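Local coordinates for protein porin B (Pseudomonas putida, PDB 4GEY) that forms an outer-membrane beta-barrel channel that probably lets glucose and related sugars cross the outer membrane, at residues G58-D63 with I108-A113; E90-I95 with L131-I136; Q212-L217 with G229-I234; Q297-H302 with L310-N315. The protein carries 2 engineered substitutions. One frame throughout, in Å; residues are numbered along the deposited sequence.

Contact 1 of 4, residues G58-D63 with I108-A113; sequences GGYNDD and ISDPRA
Tyr60 carries this contact, laid against Ile108, Ser109, Asp110 and Pro111 where the chain leaves helix 103-108. One backbone hydrogen bond joins the segments: Tyr60 N gives to Ile108 O at 2.8 Å. Gly59, just before it, brings its CA within 4.4 Å of Ile108 CA; its positive phi by itself favours glycine.

The aromatic contacts come next. With CG anti to the backbone N (chi1 -178°), the phenol ring is carried out over the 109-111 backbone. Pro111 CD sits over the centre of one face of the Tyr60 ring, 3.9 Å from the centroid, in a CH-pi contact, and Asp110 OD2 approaches the ring obliquely, 3.8 Å from Tyr60 CE1. That carboxylate oxygen is hydrogen-bonded to the hydroxyl of Tyr377, a residue the Tyr60 side chain also touches.

Ionic and polar bonds shape the second segment. Asp110 OD1 is gripped twice: its anti lone pair takes Arg112 N at 3.2 Å, and its syn lone pair takes Arg112 NH1 at 2.6 Å in a salt bridge lying nearly in the guanidinium plane. An alanine here would be likely to leave the Arg112 guanidinium without this carboxylate and the Tyr377 hydroxyl without this partner.

Asn61 OD1 similarly receives Asp63 N. Each segment carries an Asx turn, at Asn61 and at Asp110, the latter within a type I beta turn from Asp110 to Ala113; the contact itself joins the loop between strands 42-57 and 66-79 to the loop after helix 103-108.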
loop_
_atom_site.group_PDB
_atom_site.type_symbol
_atom_site.label_atom_id
_atom_site.label_comp_id
_atom_site.label_asym_id
_atom_site.label_seq_id
_atom_site.Cartn_x
_atom_site.Cartn_y
_atom_site.Cartn_z
ATOM N N GLY A 58 -11.991 16.863 15.542
ATOM C CA GLY A 58 -12.512 17.006 14.188
ATOM C C GLY A 58 -12.992 15.734 13.524
ATOM O O GLY A 58 -13.371 14.782 14.199
ATOM N N GLY A 59 -12.984 15.719 12.193
ATOM C CA GLY A 59 -13.548 14.613 11.434
ATOM C C GLY A 59 -15.068 14.573 11.545
ATOM O O GLY A 59 -15.666 15.376 12.273
ATOM N N TYR A 60 -15.704 13.642 10.836
ATOM C CA TYR A 60 -17.158 13.668 10.734
ATOM C C TYR A 60 -17.838 13.566 12.085
ATOM O O TYR A 60 -18.775 14.308 12.374
ATOM C CB TYR A 60 -17.694 12.578 9.800
ATOM C CG TYR A 60 -19.199 12.649 9.671
ATOM C CD1 TYR A 60 -19.800 13.546 8.797
ATOM C CD2 TYR A 60 -20.017 11.844 10.449
ATOM C CE1 TYR A 60 -21.185 13.631 8.688
ATOM C CE2 TYR A 60 -21.401 11.923 10.358
ATOM C CZ TYR A 60 -21.979 12.821 9.481
ATOM O OH TYR A 60 -23.348 12.889 9.396
ATOM N N ASN A 61 -17.356 12.632 12.897
ATOM C CA ASN A 61 -17.935 12.313 14.200
ATOM C C ASN A 61 -16.887 12.572 15.272
ATOM O O ASN A 61 -15.840 11.920 15.300
ATOM C CB ASN A 61 -18.363 10.853 14.208
ATOM C CG ASN A 61 -18.980 10.428 15.497
ATOM O OD1 ASN A 61 -18.801 11.065 16.544
ATOM N ND2 ASN A 61 -19.714 9.320 15.449
ATOM N N ASP A 62 -17.167 13.526 16.154
ATOM C CA ASP A 62 -16.166 13.971 17.115
ATOM C C ASP A 62 -16.235 13.286 18.486
ATOM O O ASP A 62 -15.494 13.651 19.395
ATOM C CB ASP A 62 -16.181 15.499 17.256
ATOM C CG ASP A 62 -17.511 16.026 17.719
ATOM O OD1 ASP A 62 -18.367 15.218 18.138
ATOM O OD2 ASP A 62 -17.703 17.259 17.669
ATOM N N ASP A 63 -17.121 12.304 18.632
ATOM C CA ASP A 63 -17.132 11.454 19.824
ATOM C C ASP A 63 -15.797 10.718 19.884
ATOM O O ASP A 63 -15.455 9.970 18.963
ATOM C CB ASP A 63 -18.276 10.452 19.732
ATOM C CG ASP A 63 -18.363 9.551 20.939
ATOM O OD1 ASP A 63 -17.706 8.485 20.937
ATOM O OD2 ASP A 63 -19.094 9.902 21.889
ATOM N N ILE A 108 -13.907 9.245 11.401
ATOM C CA ILE A 108 -13.457 10.323 10.519
ATOM C C ILE A 108 -14.354 10.582 9.305
ATOM O O ILE A 108 -14.693 11.730 9.010
ATOM C CB ILE A 108 -12.013 10.083 10.028
ATOM C CG1 ILE A 108 -11.007 10.426 11.126
ATOM C CG2 ILE A 108 -11.697 10.921 8.806
ATOM C CD1 ILE A 108 -10.610 9.247 11.923
ATOM N N SER A 109 -14.739 9.514 8.612
ATOM C CA SER A 109 -15.442 9.620 7.328
ATOM C C SER A 109 -16.887 10.090 7.382
ATOM O O SER A 109 -17.636 9.787 8.298
ATOM C CB SER A 109 -15.419 8.279 6.599
ATOM O OG SER A 109 -14.129 8.004 6.091
ATOM N N ASP A 110 -17.280 10.829 6.361
ATOM C CA ASP A 110 -18.684 10.936 6.050
ATOM C C ASP A 110 -19.137 9.515 5.681
ATOM O O ASP A 110 -18.517 8.867 4.854
ATOM C CB ASP A 110 -18.844 11.864 4.857
ATOM C CG ASP A 110 -20.232 12.403 4.727
ATOM O OD1 ASP A 110 -21.148 11.613 4.390
ATOM O OD2 ASP A 110 -20.399 13.624 4.943
ATOM N N PRO A 111 -20.211 9.019 6.299
ATOM C CA PRO A 111 -20.641 7.655 5.969
ATOM C C PRO A 111 -21.041 7.453 4.517
ATOM O O PRO A 111 -21.103 6.301 4.095
ATOM C CB PRO A 111 -21.855 7.424 6.887
ATOM C CG PRO A 111 -22.283 8.783 7.323
ATOM C CD PRO A 111 -21.032 9.616 7.368
ATOM N N ARG A 112 -21.312 8.512 3.758
ATOM C CA ARG A 112 -21.631 8.294 2.347
ATOM C C ARG A 112 -20.527 8.748 1.406
ATOM O O ARG A 112 -20.722 8.815 0.191
ATOM C CB ARG A 112 -22.990 8.888 1.951
ATOM C CG ARG A 112 -23.162 10.349 2.260
ATOM C CD ARG A 112 -24.159 10.562 3.353
ATOM N NE ARG A 112 -24.882 11.824 3.215
ATOM C CZ ARG A 112 -24.455 13.008 3.647
ATOM N NH1 ARG A 112 -23.281 13.149 4.235
ATOM N NH2 ARG A 112 -25.216 14.073 3.465
ATOM N N ALA A 113 -19.367 9.039 1.983
ATOM C CA ALA A 113 -18.192 9.454 1.229
ATOM C C ALA A 113 -16.955 9.287 2.110
ATOM O O ALA A 113 -16.441 10.246 2.698
ATOM C CB ALA A 113 -18.336 10.904 0.746
#

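Contact 2 of 4, residues E90-I95 with L131-I136; sequences EFKLAI and LTQMWI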
loop_
_atom_site.group_PDB
_atom_site.type_symbol
_atom_site.label_atom_id
_atom_site.label_comp_id
_atom_site.label_asym_id
_atom_site.label_seq_id
_atom_site.Cartn_x
_atom_site.Cartn_y
_atom_site.Cartn_z
ATOM N N GLU A 90 13.901 -19.852 -5.962
ATOM C CA GLU A 90 13.375 -19.527 -4.643
ATOM C C GLU A 90 11.891 -19.824 -4.628
ATOM O O GLU A 90 11.203 -19.578 -5.619
ATOM C CB GLU A 90 13.561 -18.042 -4.319
ATOM C CG GLU A 90 14.962 -17.509 -4.501
ATOM C CD GLU A 90 15.046 -16.017 -4.261
ATOM O OE1 GLU A 90 14.114 -15.459 -3.633
ATOM O OE2 GLU A 90 16.040 -15.402 -4.704
ATOM N N PHE A 91 11.402 -20.351 -3.509
ATOM C CA PHE A 91 9.968 -20.471 -3.289
ATOM C C PHE A 91 9.589 -19.665 -2.065
ATOM O O PHE A 91 10.337 -19.616 -1.082
ATOM C CB PHE A 91 9.547 -21.930 -3.098
ATOM C CG PHE A 91 8.080 -22.104 -2.792
ATOM C CD1 PHE A 91 7.141 -22.130 -3.817
ATOM C CD2 PHE A 91 7.641 -22.242 -1.484
ATOM C CE1 PHE A 91 5.794 -22.286 -3.542
ATOM C CE2 PHE A 91 6.302 -22.399 -1.203
ATOM C CZ PHE A 91 5.374 -22.421 -2.233
ATOM N N LYS A 92 8.421 -19.040 -2.112
ATOM C CA LYS A 92 7.952 -18.284 -0.961
ATOM C C LYS A 92 6.489 -18.550 -0.657
ATOM O O LYS A 92 5.634 -18.419 -1.525
ATOM C CB LYS A 92 8.178 -16.796 -1.170
ATOM C CG LYS A 92 7.660 -15.956 -0.032
ATOM C CD LYS A 92 8.366 -16.287 1.267
ATOM C CE LYS A 92 7.832 -15.420 2.400
ATOM N NZ LYS A 92 8.026 -13.983 2.114
ATOM N N LEU A 93 6.210 -18.939 0.579
ATOM C CA LEU A 93 4.837 -19.100 1.031
ATOM C C LEU A 93 4.556 -18.094 2.152
ATOM O O LEU A 93 5.306 -18.014 3.131
ATOM C CB LEU A 93 4.584 -20.547 1.480
ATOM C CG LEU A 93 3.271 -20.885 2.195
ATOM C CD1 LEU A 93 2.060 -20.237 1.535
ATOM C CD2 LEU A 93 3.079 -22.391 2.292
ATOM N N ALA A 94 3.493 -17.307 1.990
ATOM C CA ALA A 94 3.085 -16.371 3.031
ATOM C C ALA A 94 1.592 -16.431 3.272
ATOM O O ALA A 94 0.804 -16.367 2.333
ATOM C CB ALA A 94 3.500 -14.958 2.694
ATOM N N ILE A 95 1.224 -16.543 4.547
ATOM C CA ILE A 95 -0.163 -16.546 4.977
ATOM C C ILE A 95 -0.370 -15.409 5.976
ATOM O O ILE A 95 0.473 -15.172 6.831
ATOM C CB ILE A 95 -0.523 -17.896 5.606
ATOM C CG1 ILE A 95 -0.380 -19.001 4.560
ATOM C CG2 ILE A 95 -1.933 -17.880 6.118
ATOM C CD1 ILE A 95 -1.001 -20.313 4.968
ATOM N N LEU A 131 -4.250 -16.393 1.717
ATOM C CA LEU A 131 -3.036 -16.815 1.050
ATOM C C LEU A 131 -2.460 -15.567 0.407
ATOM O O LEU A 131 -3.043 -15.006 -0.514
ATOM C CB LEU A 131 -3.350 -17.867 -0.001
ATOM C CG LEU A 131 -2.151 -18.324 -0.819
ATOM C CD1 LEU A 131 -0.984 -18.685 0.085
ATOM C CD2 LEU A 131 -2.577 -19.518 -1.659
ATOM N N THR A 132 -1.321 -15.124 0.912
ATOM C CA THR A 132 -0.843 -13.782 0.630
ATOM C C THR A 132 0.358 -13.821 -0.313
ATOM O O THR A 132 0.563 -12.900 -1.104
ATOM C CB THR A 132 -0.576 -13.023 1.963
ATOM O OG1 THR A 132 -1.837 -12.664 2.549
ATOM C CG2 THR A 132 0.244 -11.768 1.759
ATOM N N GLN A 133 1.121 -14.908 -0.253
ATOM C CA GLN A 133 2.180 -15.173 -1.226
ATOM C C GLN A 133 2.330 -16.666 -1.436
ATOM O O GLN A 133 2.307 -17.446 -0.477
ATOM C CB GLN A 133 3.541 -14.629 -0.767
ATOM C CG GLN A 133 3.690 -13.117 -0.693
ATOM C CD GLN A 133 5.021 -12.713 -0.075
ATOM O OE1 GLN A 133 5.603 -13.447 0.738
ATOM N NE2 GLN A 133 5.519 -11.552 -0.470
HETATM N N MSE A 134 2.490 -17.054 -2.697
HETATM C CA MSE A 134 2.884 -18.414 -3.051
HETATM C C MSE A 134 3.515 -18.384 -4.424
HETATM O O MSE A 134 2.825 -18.407 -5.439
HETATM C CB MSE A 134 1.705 -19.371 -3.062
HETATM C CG MSE A 134 2.112 -20.809 -3.378
HETATM SE SE MSE A 134 0.544 -21.988 -3.466
HETATM C CE MSE A 134 -0.230 -21.436 -5.186
ATOM N N TRP A 135 4.836 -18.314 -4.462
ATOM C CA TRP A 135 5.493 -18.163 -5.731
ATOM C C TRP A 135 6.870 -18.782 -5.817
ATOM O O TRP A 135 7.588 -18.900 -4.828
ATOM C CB TRP A 135 5.528 -16.693 -6.148
ATOM C CG TRP A 135 6.090 -15.692 -5.161
ATOM C CD1 TRP A 135 5.383 -14.749 -4.465
ATOM C CD2 TRP A 135 7.465 -15.488 -4.812
ATOM N NE1 TRP A 135 6.230 -13.988 -3.695
ATOM C CE2 TRP A 135 7.513 -14.421 -3.890
ATOM C CE3 TRP A 135 8.656 -16.112 -5.172
ATOM C CZ2 TRP A 135 8.698 -13.970 -3.331
ATOM C CZ3 TRP A 135 9.830 -15.658 -4.610
ATOM C CH2 TRP A 135 9.841 -14.601 -3.701
ATOM N N ILE A 136 7.215 -19.187 -7.032
ATOM C CA ILE A 136 8.527 -19.722 -7.335
ATOM C C ILE A 136 9.215 -18.708 -8.237
ATOM O O ILE A 136 8.562 -18.006 -9.010
ATOM C CB ILE A 136 8.410 -21.103 -8.008
ATOM C CG1 ILE A 136 9.782 -21.690 -8.322
ATOM C CG2 ILE A 136 7.559 -21.025 -9.262
ATOM C CD1 ILE A 136 9.703 -23.067 -8.950
#
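Glu90 O meets Ile136 CA in a CA-H...O contact at 3.2 Å, starting an antiparallel pairing of two barrel strands. Phe91 follows in a non-hydrogen-bonded pair with Ile136; its CZ rests 3.8 Å from CG of Met134, a selenomethionine, on the face that also carries Leu93 and Leu131. Lys92 forms a hydrogen-bonded pair with Trp135, its N giving to Trp135 O and its O receiving Trp135 N. Its CB lies over the six-membered ring of Trp135, 3.6 Å from the centroid, in a CH-pi contact. Bends at chi2 (62°) and chi4 (-59°) then bring Lys92 NZ to Gln133 OE1 at 2.8 Å, in the plane of that amide carbonyl. An alanine in its place would probably leave Gln133 OE1 without its ammonium donor. Leu93 CD1 packs against Leu131 CD1 at 3.7 Å. Ala94 gives its N to Gln133 O at 2.7 Å, while Ala94 O takes both Thr132 N and Gln133 N from one face of its carbonyl plane: a classic beta bulge, after which Ile95 pairs with Leu131. Glu156 binds the other end of the Gln133 amide, completing a polar chain Lys92-Gln133-Glu156. The apolar face, where a bound detergent touches Ile136, is consistent with the membrane side of the barrel, and the face bearing this polar chain with its interior.

Contact 3 of 4, residues Q212-L217 with G229-I234; sequences QNPSNL and GTKGAI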
loop_
_atom_site.group_PDB
_atom_site.type_symbol
_atom_site.label_atom_id
_atom_site.label_comp_id
_atom_site.label_asym_id
_atom_site.label_seq_id
_atom_site.Cartn_x
_atom_site.Cartn_y
_atom_site.Cartn_z
ATOM N N GLN A 212 -6.797 -10.372 -12.911
ATOM C CA GLN A 212 -7.569 -9.323 -12.265
ATOM C C GLN A 212 -8.979 -9.875 -12.027
ATOM O O GLN A 212 -9.743 -10.117 -12.969
ATOM C CB GLN A 212 -7.500 -8.020 -13.090
ATOM C CG GLN A 212 -8.796 -7.271 -13.357
ATOM C CD GLN A 212 -9.495 -6.786 -12.102
ATOM O OE1 GLN A 212 -8.909 -6.758 -11.014
ATOM N NE2 GLN A 212 -10.773 -6.410 -12.247
ATOM N N ASN A 213 -9.285 -10.115 -10.755
ATOM C CA ASN A 213 -10.419 -10.950 -10.363
ATOM C C ASN A 213 -10.996 -10.501 -9.030
ATOM O O ASN A 213 -10.571 -10.984 -7.987
ATOM C CB ASN A 213 -9.946 -12.406 -10.241
ATOM C CG ASN A 213 -11.071 -13.383 -9.899
ATOM O OD1 ASN A 213 -12.195 -12.994 -9.562
ATOM N ND2 ASN A 213 -10.756 -14.675 -9.982
ATOM N N PRO A 214 -11.980 -9.586 -9.065
ATOM C CA PRO A 214 -12.609 -8.958 -7.888
ATOM C C PRO A 214 -13.097 -9.950 -6.839
ATOM O O PRO A 214 -13.173 -9.589 -5.668
ATOM C CB PRO A 214 -13.811 -8.224 -8.479
ATOM C CG PRO A 214 -13.432 -7.955 -9.873
ATOM C CD PRO A 214 -12.574 -9.110 -10.323
ATOM N N SER A 215 -13.418 -11.175 -7.245
ATOM C CA SER A 215 -13.863 -12.175 -6.288
ATOM C C SER A 215 -12.772 -12.531 -5.263
ATOM O O SER A 215 -13.074 -13.049 -4.187
ATOM C CB SER A 215 -14.392 -13.425 -6.997
ATOM O OG SER A 215 -13.347 -14.343 -7.255
ATOM N N ASN A 216 -11.513 -12.246 -5.591
ATOM C CA ASN A 216 -10.427 -12.371 -4.614
ATOM C C ASN A 216 -10.647 -11.508 -3.376
ATOM O O ASN A 216 -10.110 -11.800 -2.322
ATOM C CB ASN A 216 -9.081 -12.017 -5.233
ATOM C CG ASN A 216 -8.381 -13.219 -5.832
ATOM O OD1 ASN A 216 -8.213 -14.254 -5.170
ATOM N ND2 ASN A 216 -7.961 -13.092 -7.097
ATOM N N LEU A 217 -11.444 -10.451 -3.509
ATOM C CA LEU A 217 -11.716 -9.547 -2.401
ATOM C C LEU A 217 -12.766 -10.110 -1.436
ATOM O O LEU A 217 -12.779 -9.757 -0.261
ATOM C CB LEU A 217 -12.145 -8.169 -2.919
ATOM C CG LEU A 217 -11.134 -7.399 -3.778
ATOM C CD1 LEU A 217 -11.664 -6.027 -4.171
ATOM C CD2 LEU A 217 -9.773 -7.273 -3.098
ATOM N N GLY A 229 -14.296 -15.942 -12.077
ATOM C CA GLY A 229 -14.547 -14.542 -11.782
ATOM C C GLY A 229 -13.528 -13.555 -12.344
ATOM O O GLY A 229 -13.676 -12.354 -12.162
ATOM N N THR A 230 -12.487 -14.054 -13.010
ATOM C CA THR A 230 -11.527 -13.199 -13.712
ATOM C C THR A 230 -12.209 -12.255 -14.714
ATOM O O THR A 230 -12.995 -12.694 -15.568
ATOM C CB THR A 230 -10.474 -14.045 -14.458
ATOM O OG1 THR A 230 -9.636 -14.703 -13.506
ATOM C CG2 THR A 230 -9.611 -13.180 -15.360
ATOM N N LYS A 231 -11.909 -10.961 -14.605
ATOM C CA LYS A 231 -12.530 -9.963 -15.475
ATOM C C LYS A 231 -11.585 -9.497 -16.584
ATOM O O LYS A 231 -12.006 -8.854 -17.541
ATOM C CB LYS A 231 -13.060 -8.769 -14.664
ATOM C CG LYS A 231 -14.200 -9.111 -13.674
ATOM C CD LYS A 231 -15.366 -9.812 -14.369
ATOM C CE LYS A 231 -16.488 -10.178 -13.402
ATOM N NZ LYS A 231 -17.498 -11.112 -14.010
ATOM N N GLY A 232 -10.318 -9.865 -16.458
ATOM C CA GLY A 232 -9.276 -9.379 -17.333
ATOM C C GLY A 232 -7.914 -9.505 -16.674
ATOM O O GLY A 232 -7.723 -10.303 -15.767
ATOM N N ALA A 233 -6.966 -8.698 -17.128
ATOM C CA ALA A 233 -5.587 -8.794 -16.677
ATOM C C ALA A 233 -5.065 -7.403 -16.395
ATOM O O ALA A 233 -5.438 -6.451 -17.079
ATOM C CB ALA A 233 -4.735 -9.457 -17.766
ATOM N N ILE A 234 -4.206 -7.270 -15.397
ATOM C CA ILE A 234 -3.469 -6.020 -15.232
ATOM C C ILE A 234 -2.036 -6.207 -15.687
ATOM O O ILE A 234 -1.377 -7.183 -15.351
ATOM C CB ILE A 234 -3.471 -5.486 -13.787
ATOM C CG1 ILE A 234 -4.900 -5.166 -13.335
ATOM C CG2 ILE A 234 -2.553 -4.251 -13.673
ATOM C CD1 ILE A 234 -4.975 -4.550 -11.950
#
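A classic beta bulge ends the pairing of strands 203-212 and 232-245, with Lys231 and Gly232 both facing Gln212. Gln212 N gives to Gly232 O at 3.0 Å, and Lys231 N returns a bond to Gln212 O at 2.8 Å. Gln212 CB also packs on Ile234 CG1 at 3.9 Å.

Beyond the bulge Asn213 takes over. Its CG, anti to the backbone N (chi1 -177°), is set against the Gly229-Thr230 peptide, 3.5 Å from Thr230 N. The amide oxygen Asn213 OD1 is held within its own segment: Ser215 OG at 2.9 Å and Ser215 N at 3.2 Å both approach from the same side, above the carbonyl plane. Its ND2 is bound by Ser228 O and by the carboxylate of Glu211, so bonds at both ends of the amide fix its rotation. Next along the chain, Pro214 CD meets Lys231 CG at 3.7 Å, the two side chains at about a right angle. The backbone angles of Gly229 by themselves suit glycine.

Bulge, Asx turn at Asn213 and 3-10 segment 214-216 together close the base of the loop joining adjacent antiparallel strands of a porin barrel.

Contact 4 of 4, residues Q297-H302 with L310-N315; sequences QQVTAH and LSLFAN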
loop_
_atom_site.group_PDB
_atom_site.type_symbol
_atom_site.label_atom_id
_atom_site.label_comp_id
_atom_site.label_asym_id
_atom_site.label_seq_id
_atom_site.Cartn_x
_atom_site.Cartn_y
_atom_site.Cartn_z
ATOM N N GLN A 297 15.566 9.124 -1.847
ATOM C CA GLN A 297 16.969 9.481 -1.899
ATOM C C GLN A 297 17.522 9.814 -0.525
ATOM O O GLN A 297 16.946 10.606 0.209
ATOM C CB GLN A 297 17.145 10.678 -2.820
ATOM C CG GLN A 297 18.573 11.092 -3.018
ATOM C CD GLN A 297 19.362 10.026 -3.738
ATOM O OE1 GLN A 297 19.030 9.650 -4.864
ATOM N NE2 GLN A 297 20.397 9.511 -3.081
ATOM N N GLN A 298 18.646 9.205 -0.174
ATOM C CA GLN A 298 19.373 9.638 1.006
ATOM C C GLN A 298 20.209 10.858 0.624
ATOM O O GLN A 298 20.981 10.810 -0.316
ATOM C CB GLN A 298 20.265 8.515 1.549
ATOM C CG GLN A 298 20.872 8.810 2.923
ATOM C CD GLN A 298 21.681 7.640 3.503
ATOM O OE1 GLN A 298 21.531 6.481 3.089
ATOM N NE2 GLN A 298 22.543 7.948 4.475
ATOM N N VAL A 299 20.052 11.953 1.356
ATOM C CA VAL A 299 20.778 13.169 1.023
ATOM C C VAL A 299 21.888 13.565 2.009
ATOM O O VAL A 299 22.795 14.311 1.637
ATOM C CB VAL A 299 19.829 14.359 0.715
ATOM C CG1 VAL A 299 18.985 14.043 -0.509
ATOM C CG2 VAL A 299 18.941 14.677 1.895
ATOM N N THR A 300 21.851 13.061 3.244
ATOM C CA THR A 300 22.982 13.280 4.173
ATOM C C THR A 300 23.435 12.021 4.903
ATOM O O THR A 300 22.669 11.077 5.083
ATOM C CB THR A 300 22.709 14.361 5.241
ATOM O OG1 THR A 300 21.618 13.952 6.071
ATOM C CG2 THR A 300 22.398 15.711 4.608
ATOM N N ALA A 301 24.697 12.013 5.317
ATOM C CA ALA A 301 25.226 10.913 6.115
ATOM C C ALA A 301 25.686 11.470 7.441
ATOM O O ALA A 301 26.770 12.034 7.514
ATOM C CB ALA A 301 26.378 10.230 5.399
ATOM N N HIS A 302 24.861 11.313 8.477
ATOM C CA HIS A 302 25.118 11.911 9.798
ATOM C C HIS A 302 26.522 11.637 10.340
ATOM O O HIS A 302 26.886 10.484 10.596
ATOM C CB HIS A 302 24.085 11.437 10.822
ATOM C CG HIS A 302 23.997 12.316 12.028
ATOM N ND1 HIS A 302 22.884 13.079 12.311
ATOM C CD2 HIS A 302 24.890 12.569 13.015
ATOM C CE1 HIS A 302 23.090 13.757 13.427
ATOM N NE2 HIS A 302 24.301 13.467 13.874
ATOM N N LEU A 310 19.538 12.105 6.713
ATOM C CA LEU A 310 18.252 12.513 6.137
ATOM C C LEU A 310 17.943 11.825 4.796
ATOM O O LEU A 310 18.782 11.800 3.880
ATOM C CB LEU A 310 18.232 14.038 5.949
ATOM C CG LEU A 310 16.956 14.721 5.422
ATOM C CD1 LEU A 310 15.856 14.700 6.463
ATOM C CD2 LEU A 310 17.234 16.150 4.984
ATOM N N SER A 311 16.738 11.270 4.692
ATOM C CA SER A 311 16.257 10.709 3.434
ATOM C C SER A 311 14.992 11.430 2.991
ATOM O O SER A 311 14.094 11.657 3.809
ATOM C CB SER A 311 15.953 9.219 3.579
ATOM O OG SER A 311 17.122 8.426 3.521
ATOM N N LEU A 312 14.915 11.781 1.707
ATOM C CA LEU A 312 13.715 12.406 1.158
ATOM C C LEU A 312 12.941 11.380 0.356
ATOM O O LEU A 312 13.520 10.414 -0.138
ATOM C CB LEU A 312 14.069 13.581 0.251
ATOM C CG LEU A 312 14.896 14.702 0.872
ATOM C CD1 LEU A 312 14.944 15.919 -0.047
ATOM C CD2 LEU A 312 14.354 15.056 2.252
ATOM N N PHE A 313 11.634 11.574 0.224
ATOM C CA PHE A 313 10.849 10.694 -0.635
ATOM C C PHE A 313 9.689 11.416 -1.279
ATOM O O PHE A 313 9.192 12.410 -0.745
ATOM C CB PHE A 313 10.358 9.435 0.109
ATOM C CG PHE A 313 9.378 9.710 1.231
ATOM C CD1 PHE A 313 8.030 9.913 0.972
ATOM C CD2 PHE A 313 9.801 9.727 2.555
ATOM C CE1 PHE A 313 7.131 10.149 2.000
ATOM C CE2 PHE A 313 8.898 9.959 3.594
ATOM C CZ PHE A 313 7.560 10.169 3.309
ATOM N N ALA A 314 9.253 10.886 -2.422
ATOM C CA ALA A 314 8.101 11.419 -3.145
ATOM C C ALA A 314 7.415 10.357 -3.983
ATOM O O ALA A 314 8.045 9.432 -4.485
ATOM C CB ALA A 314 8.503 12.590 -4.013
ATOM N N ASN A 315 6.103 10.496 -4.111
ATOM C CA ASN A 315 5.286 9.628 -4.944
ATOM C C ASN A 315 4.309 10.498 -5.726
ATOM O O ASN A 315 3.751 11.462 -5.197
ATOM C CB ASN A 315 4.499 8.638 -4.084
ATOM C CG ASN A 315 5.323 7.436 -3.655
ATOM O OD1 ASN A 315 5.331 6.399 -4.324
ATOM N ND2 ASN A 315 5.991 7.554 -2.514
#
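Leu310, near the start of strand 309-319, bonds to Val299 and Thr300. Its N gives to Thr300 OG1 at 2.9 Å; that hydroxyl oxygen stands between the backbone N and the carbonyl carbon of its own residue (chi1 63°), which turns it to the strand and also brings Thr300 OG1 3.4 Å from Leu310 CB. Leu310 O accepts Val299 N at 2.8 Å, along with a weak bond from Thr300 N. The side chains of Leu310 and Val299 lie alongside each other and point the same way, with Val299 CG2 3.8 Å from Leu310 CD2.

Ser311 pairs with Gln298 without backbone hydrogen bonds. Ser311 OG rests 3.7 Å from Gln298 CB, and Ser311 CA makes a CA-H...O contact with Gln297 O. The extended Gln298 side chain runs back along its own segment, where its NE2 gives to Thr300 O and also to Val306 O in the connecting loop.

Leu312 restores the hydrogen-bonded pattern with Gln297: Leu312 N gives to Gln297 O at 2.8 Å, and Gln297 N to Leu312 O at 3.0 Å. Leu312 CG also approaches the branch Val299 CG2, at 4.2 Å, so this methyl is shared by two leucines. A bound detergent touches Gln297, Leu312 and Phe313.

The hairpin of strands 282-298 and 309-319 is flanked by strand 248-259, from which Tyr252 bonds the Gln297 amide oxygen, and by strand 326-337, whose Tyr336 and Leu334 touch Leu310 and Leu312.

Contacts 2, 3 and 4 each join antiparallel neighbours of the barrel wall, whereas contact 1 joins two loops; its centre lies about 38 Å from that of contact 2, on the other side of the chain's centre. Contacts 1 and 2 interlock along the sequence, their segments alternating; contacts 3 and 4 follow in series. Contacts 2 and 3 are the closest pair, centres about 19 Å apart and nearest atoms about 7 Å, while the centres of contacts 3 and 4 lie about 37 Å apart across the barrel. None touches another, so the four lie at separate places in the wall and loops of a channel that holds bound glucose.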